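Local structure of 450aa long hypothetical fmu protein (Pyrococcus horikoshii, 2YXL) at residues C390-R402 with P422-H434. The protein probably methylates cytosine at carbon 5 in RNA, using S-adenosyl-L-methionine as methyl donor, like its relatives in the RsmB/NOP family. Sequence-based numbering, arbitrary orientation.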
loop_
_atom_site.group_PDB
_atom_site.type_symbol
_atom_site.label_atom_id
_atom_site.label_comp_id
_atom_site.label_asym_id
_atom_site.label_seq_id
_atom_site.Cartn_x
_atom_site.Cartn_y
_atom_site.Cartn_z
ATOM N N CYS A 390 6.606 7.028 -1.216
ATOM C CA CYS A 390 5.258 6.948 -1.761
ATOM C C CYS A 390 4.339 7.842 -0.931
ATOM O O CYS A 390 3.247 7.449 -0.529
ATOM C CB CYS A 390 4.765 5.503 -1.824
ATOM S SG CYS A 390 4.999 4.593 -0.304
ATOM N N SER A 391 4.819 9.057 -0.679
ATOM C CA SER A 391 4.081 10.070 0.062
ATOM C C SER A 391 3.853 11.283 -0.832
ATOM O O SER A 391 4.652 11.563 -1.724
ATOM C CB SER A 391 4.854 10.477 1.317
ATOM O OG SER A 391 4.284 11.629 1.917
ATOM N N ILE A 392 2.762 12.002 -0.584
ATOM C CA ILE A 392 2.440 13.195 -1.366
ATOM C C ILE A 392 2.804 14.490 -0.641
ATOM O O ILE A 392 2.688 15.577 -1.211
ATOM C CB ILE A 392 0.951 13.232 -1.780
ATOM C CG1 ILE A 392 0.044 13.124 -0.551
ATOM C CG2 ILE A 392 0.659 12.130 -2.809
ATOM C CD1 ILE A 392 -1.330 13.745 -0.731
ATOM N N PHE A 393 3.249 14.367 0.608
ATOM C CA PHE A 393 3.550 15.528 1.438
ATOM C C PHE A 393 4.901 16.148 1.107
ATOM O O PHE A 393 5.900 15.440 0.954
ATOM C CB PHE A 393 3.497 15.162 2.925
ATOM C CG PHE A 393 2.162 14.635 3.381
ATOM C CD1 PHE A 393 2.081 13.436 4.085
ATOM C CD2 PHE A 393 0.987 15.333 3.111
ATOM C CE1 PHE A 393 0.852 12.940 4.523
ATOM C CE2 PHE A 393 -0.248 14.844 3.540
ATOM C CZ PHE A 393 -0.313 13.645 4.249
ATOM N N LYS A 394 4.921 17.474 1.004
ATOM C CA LYS A 394 6.152 18.218 0.739
ATOM C C LYS A 394 7.187 18.018 1.845
ATOM O O LYS A 394 8.384 17.973 1.566
ATOM C CB LYS A 394 5.859 19.711 0.556
ATOM C CG LYS A 394 5.165 20.055 -0.755
ATOM C CD LYS A 394 4.638 21.480 -0.745
ATOM C CE LYS A 394 3.781 21.758 -1.969
ATOM N NZ LYS A 394 3.109 23.087 -1.891
ATOM N N GLU A 395 6.712 17.883 3.085
ATOM C CA GLU A 395 7.573 17.680 4.259
ATOM C C GLU A 395 8.504 16.474 4.152
ATOM O O GLU A 395 9.624 16.503 4.661
ATOM C CB GLU A 395 6.732 17.560 5.532
ATOM C CG GLU A 395 6.505 18.875 6.276
ATOM C CD GLU A 395 5.606 19.855 5.530
ATOM O OE1 GLU A 395 5.694 21.066 5.822
ATOM O OE2 GLU A 395 4.814 19.422 4.661
ATOM N N GLU A 396 8.031 15.420 3.491
ATOM C CA GLU A 396 8.804 14.197 3.323
ATOM C C GLU A 396 9.609 14.207 2.032
ATOM O O GLU A 396 10.505 13.383 1.841
ATOM C CB GLU A 396 7.871 12.991 3.327
ATOM C CG GLU A 396 7.343 12.619 4.692
ATOM C CD GLU A 396 6.196 11.639 4.603
ATOM O OE1 GLU A 396 6.452 10.421 4.676
ATOM O OE2 GLU A 396 5.040 12.087 4.443
ATOM N N ASN A 397 9.285 15.153 1.154
ATOM C CA ASN A 397 9.806 15.165 -0.205
ATOM C C ASN A 397 10.684 16.373 -0.533
ATOM O O ASN A 397 11.889 16.351 -0.268
ATOM C CB ASN A 397 8.651 15.031 -1.203
ATOM C CG ASN A 397 7.882 13.729 -1.042
ATOM O OD1 ASN A 397 6.670 13.686 -1.245
ATOM N ND2 ASN A 397 8.584 12.661 -0.680
ATOM N N GLU A 398 10.079 17.416 -1.105
ATOM C CA GLU A 398 10.809 18.609 -1.554
ATOM C C GLU A 398 11.548 19.319 -0.419
ATOM O O GLU A 398 12.647 19.841 -0.618
ATOM C CB GLU A 398 9.871 19.590 -2.271
ATOM C CG GLU A 398 9.466 19.166 -3.687
ATOM C CD GLU A 398 8.226 18.276 -3.731
ATOM O OE1 GLU A 398 7.715 18.030 -4.844
ATOM O OE2 GLU A 398 7.756 17.824 -2.666
ATOM N N LYS A 399 10.937 19.322 0.763
ATOM C CA LYS A 399 11.530 19.902 1.967
ATOM C C LYS A 399 12.797 19.150 2.379
ATOM O O LYS A 399 13.806 19.770 2.714
ATOM C CB LYS A 399 10.506 19.898 3.106
ATOM C CG LYS A 399 10.995 20.450 4.434
ATOM C CD LYS A 399 9.974 20.150 5.517
ATOM C CE LYS A 399 10.227 20.942 6.783
ATOM N NZ LYS A 399 9.044 20.887 7.685
ATOM N N ASN A 400 12.738 17.820 2.340
ATOM C CA ASN A 400 13.880 16.972 2.688
ATOM C C ASN A 400 15.045 17.045 1.697
ATOM O O ASN A 400 16.193 16.778 2.061
ATOM C CB ASN A 400 13.441 15.517 2.871
ATOM C CG ASN A 400 12.881 15.240 4.254
ATOM O OD1 ASN A 400 12.917 16.094 5.145
ATOM N ND2 ASN A 400 12.369 14.031 4.445
ATOM N N ILE A 401 14.746 17.403 0.449
ATOM C CA ILE A 401 15.777 17.541 -0.585
ATOM C C ILE A 401 16.441 18.919 -0.529
ATOM O O ILE A 401 17.660 19.023 -0.666
ATOM C CB ILE A 401 15.228 17.211 -2.008
ATOM C CG1 ILE A 401 14.710 15.767 -2.066
ATOM C CG2 ILE A 401 16.287 17.442 -3.093
ATOM C CD1 ILE A 401 15.698 14.700 -1.572
ATOM N N ARG A 402 15.640 19.963 -0.317
ATOM C CA ARG A 402 16.163 21.319 -0.128
ATOM C C ARG A 402 17.123 21.382 1.057
ATOM O O ARG A 402 18.141 22.072 0.999
ATOM C CB ARG A 402 15.031 22.332 0.060
ATOM C CG ARG A 402 14.358 22.762 -1.231
ATOM C CD ARG A 402 13.516 24.012 -1.021
ATOM N NE ARG A 402 12.594 24.245 -2.132
ATOM C CZ ARG A 402 11.369 23.731 -2.216
ATOM N NH1 ARG A 402 10.607 23.999 -3.268
ATOM N NH2 ARG A 402 10.901 22.945 -1.252
ATOM N N PRO A 422 6.705 17.217 -13.129
ATOM C CA PRO A 422 7.651 17.912 -12.259
ATOM C C PRO A 422 7.139 18.004 -10.827
ATOM O O PRO A 422 5.936 18.176 -10.611
ATOM C CB PRO A 422 7.730 19.319 -12.867
ATOM C CG PRO A 422 7.155 19.197 -14.236
ATOM C CD PRO A 422 6.127 18.128 -14.134
ATOM N N GLY A 423 8.050 17.876 -9.866
ATOM C CA GLY A 423 7.741 18.133 -8.460
ATOM C C GLY A 423 7.766 19.625 -8.172
ATOM O O GLY A 423 7.847 20.442 -9.091
ATOM N N PHE A 424 7.711 19.987 -6.895
ATOM C CA PHE A 424 7.677 21.402 -6.510
ATOM C C PHE A 424 9.071 22.029 -6.429
ATOM O O PHE A 424 9.210 23.250 -6.335
ATOM C CB PHE A 424 6.864 21.598 -5.227
ATOM C CG PHE A 424 5.412 21.232 -5.380
ATOM C CD1 PHE A 424 4.961 19.957 -5.047
ATOM C CD2 PHE A 424 4.499 22.156 -5.887
ATOM C CE1 PHE A 424 3.617 19.609 -5.199
ATOM C CE2 PHE A 424 3.153 21.820 -6.043
ATOM C CZ PHE A 424 2.712 20.543 -5.697
ATOM N N LEU A 425 10.091 21.176 -6.477
ATOM C CA LEU A 425 11.468 21.597 -6.693
ATOM C C LEU A 425 11.883 21.115 -8.081
ATOM O O LEU A 425 11.740 19.929 -8.390
ATOM C CB LEU A 425 12.381 21.002 -5.618
ATOM C CG LEU A 425 13.880 21.305 -5.677
ATOM C CD1 LEU A 425 14.174 22.759 -5.323
ATOM C CD2 LEU A 425 14.629 20.365 -4.750
ATOM N N GLU A 426 12.379 22.024 -8.917
ATOM C CA GLU A 426 12.724 21.680 -10.297
ATOM C C GLU A 426 13.864 20.666 -10.381
ATOM O O GLU A 426 14.923 20.852 -9.778
ATOM C CB GLU A 426 13.044 22.929 -11.126
ATOM C CG GLU A 426 11.806 23.651 -11.655
ATOM C CD GLU A 426 12.046 24.381 -12.972
ATOM O OE1 GLU A 426 11.075 24.953 -13.513
ATOM O OE2 GLU A 426 13.194 24.385 -13.471
ATOM N N GLY A 427 13.630 19.599 -11.141
ATOM C CA GLY A 427 14.576 18.492 -11.254
ATOM C C GLY A 427 14.049 17.239 -10.576
ATOM O O GLY A 427 14.539 16.133 -10.828
ATOM N N THR A 428 13.056 17.422 -9.705
ATOM C CA THR A 428 12.396 16.312 -9.025
ATOM C C THR A 428 11.123 15.919 -9.767
ATOM O O THR A 428 10.550 16.720 -10.510
ATOM C CB THR A 428 12.055 16.637 -7.543
ATOM O OG1 THR A 428 11.080 17.687 -7.476
ATOM C CG2 THR A 428 13.308 17.037 -6.768
ATOM N N MET A 429 10.681 14.685 -9.549
ATOM C CA MET A 429 9.552 14.135 -10.280
ATOM C C MET A 429 8.490 13.596 -9.331
ATOM O O MET A 429 8.812 13.016 -8.295
ATOM C CB MET A 429 10.036 13.035 -11.226
ATOM C CG MET A 429 8.990 12.508 -12.194
ATOM S SD MET A 429 9.720 11.531 -13.519
ATOM C CE MET A 429 10.363 10.115 -12.625
ATOM N N ARG A 430 7.227 13.804 -9.694
ATOM C CA ARG A 430 6.100 13.282 -8.926
ATOM C C ARG A 430 5.118 12.507 -9.803
ATOM O O ARG A 430 4.832 12.904 -10.937
ATOM C CB ARG A 430 5.364 14.411 -8.203
ATOM C CG ARG A 430 6.016 14.867 -6.913
ATOM C CD ARG A 430 5.180 15.948 -6.252
ATOM N NE ARG A 430 5.620 16.237 -4.890
ATOM C CZ ARG A 430 4.950 15.909 -3.787
ATOM N NH1 ARG A 430 3.787 15.271 -3.866
ATOM N NH2 ARG A 430 5.441 16.229 -2.595
ATOM N N ALA A 431 4.621 11.395 -9.266
ATOM C CA ALA A 431 3.512 10.660 -9.858
ATOM C C ALA A 431 2.261 10.934 -9.035
ATOM O O ALA A 431 2.332 11.103 -7.813
ATOM C CB ALA A 431 3.809 9.170 -9.893
ATOM N N TRP A 432 1.122 10.991 -9.718
ATOM C CA TRP A 432 -0.162 11.250 -9.080
ATOM C C TRP A 432 -1.217 10.258 -9.562
ATOM O O TRP A 432 -1.273 9.951 -10.757
ATOM C CB TRP A 432 -0.627 12.675 -9.378
ATOM C CG TRP A 432 0.224 13.740 -8.764
ATOM C CD1 TRP A 432 1.210 14.459 -9.380
ATOM C CD2 TRP A 432 0.160 14.221 -7.414
ATOM N NE1 TRP A 432 1.764 15.356 -8.498
ATOM C CE2 TRP A 432 1.140 15.231 -7.284
ATOM C CE3 TRP A 432 -0.627 13.894 -6.301
ATOM C CZ2 TRP A 432 1.355 15.920 -6.085
ATOM C CZ3 TRP A 432 -0.417 14.580 -5.110
ATOM C CH2 TRP A 432 0.568 15.581 -5.011
ATOM N N PRO A 433 -2.062 9.760 -8.639
ATOM C CA PRO A 433 -3.136 8.821 -8.989
ATOM C C PRO A 433 -4.096 9.361 -10.050
ATOM O O PRO A 433 -4.443 8.638 -10.982
ATOM C CB PRO A 433 -3.870 8.612 -7.657
ATOM C CG PRO A 433 -2.861 8.949 -6.611
ATOM C CD PRO A 433 -2.039 10.050 -7.191
ATOM N N HIS A 434 -4.498 10.622 -9.914
ATOM C CA HIS A 434 -5.479 11.233 -10.815
ATOM C C HIS A 434 -4.895 11.644 -12.167
ATOM O O HIS A 434 -5.640 11.862 -13.124
ATOM C CB HIS A 434 -6.178 12.420 -10.134
ATOM C CG HIS A 434 -5.263 13.559 -9.800
ATOM N ND1 HIS A 434 -4.246 13.453 -8.874
ATOM C CD2 HIS A 434 -5.223 14.832 -10.259
ATOM C CE1 HIS A 434 -3.612 14.608 -8.786
ATOM N NE2 HIS A 434 -4.186 15.462 -9.614
#
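Phe424 meets the 390-402 segment twice, through its backbone and through its ring. Its amide N donates an almost straight bond (2.8 Å, 178°) to Glu398 OE1, arriving on the anti side of that oxygen, tilted out of the carboxylate plane, while the ring takes Lys394 over one face. There Lys394 CE sits 3.7 Å from the centroid of the Phe424 ring in a CH-pi contact, and Lys394 NZ follows at 4.4 Å as a cation-pi partner. Next, Leu425 packs its CB against Glu398 CG; its two methyls divide, CD2 resting 3.7 Å from Ile401 CG2 and CD1 lying alongside Arg402. A type II turn from Leu425 to Thr428 then sends the chain back into strand 429-431.

From that strand Arg430 reaches across with an extended chain. Glu398, bent at its second torsion (chi2 88°), presents its carboxylate nearly coplanar with the guanidinium, 10° apart, and the two lock side-on: Arg430 NE bonds OE1 and Arg430 NH2 bonds OE2 of Glu398, each at 2.8 Å on a syn lone pair. NH1 and NH2 also converge on Ile392 O in more bent bonds, from above its carbonyl plane. With an alanine here instead of Arg430, the buried Glu398 carboxylate is likely to be left without its counter-charge, and Ile392 O without the two guanidinium donors. Further on, Trp432 brings CZ3 to 3.5 Å from Ile392 CG2, the side chains crossing at about a right angle.

Within the SAM-binding methyltransferase domain of this RsmB/NOP-family protein, this is a worked case of a buried ion pair joining the first turn of helix 398-407 to a strand. Arg430's charge is probably balanced by Glu398, while NH1 and NH2 also help fix the loop following Cys390, the predicted nucleophile.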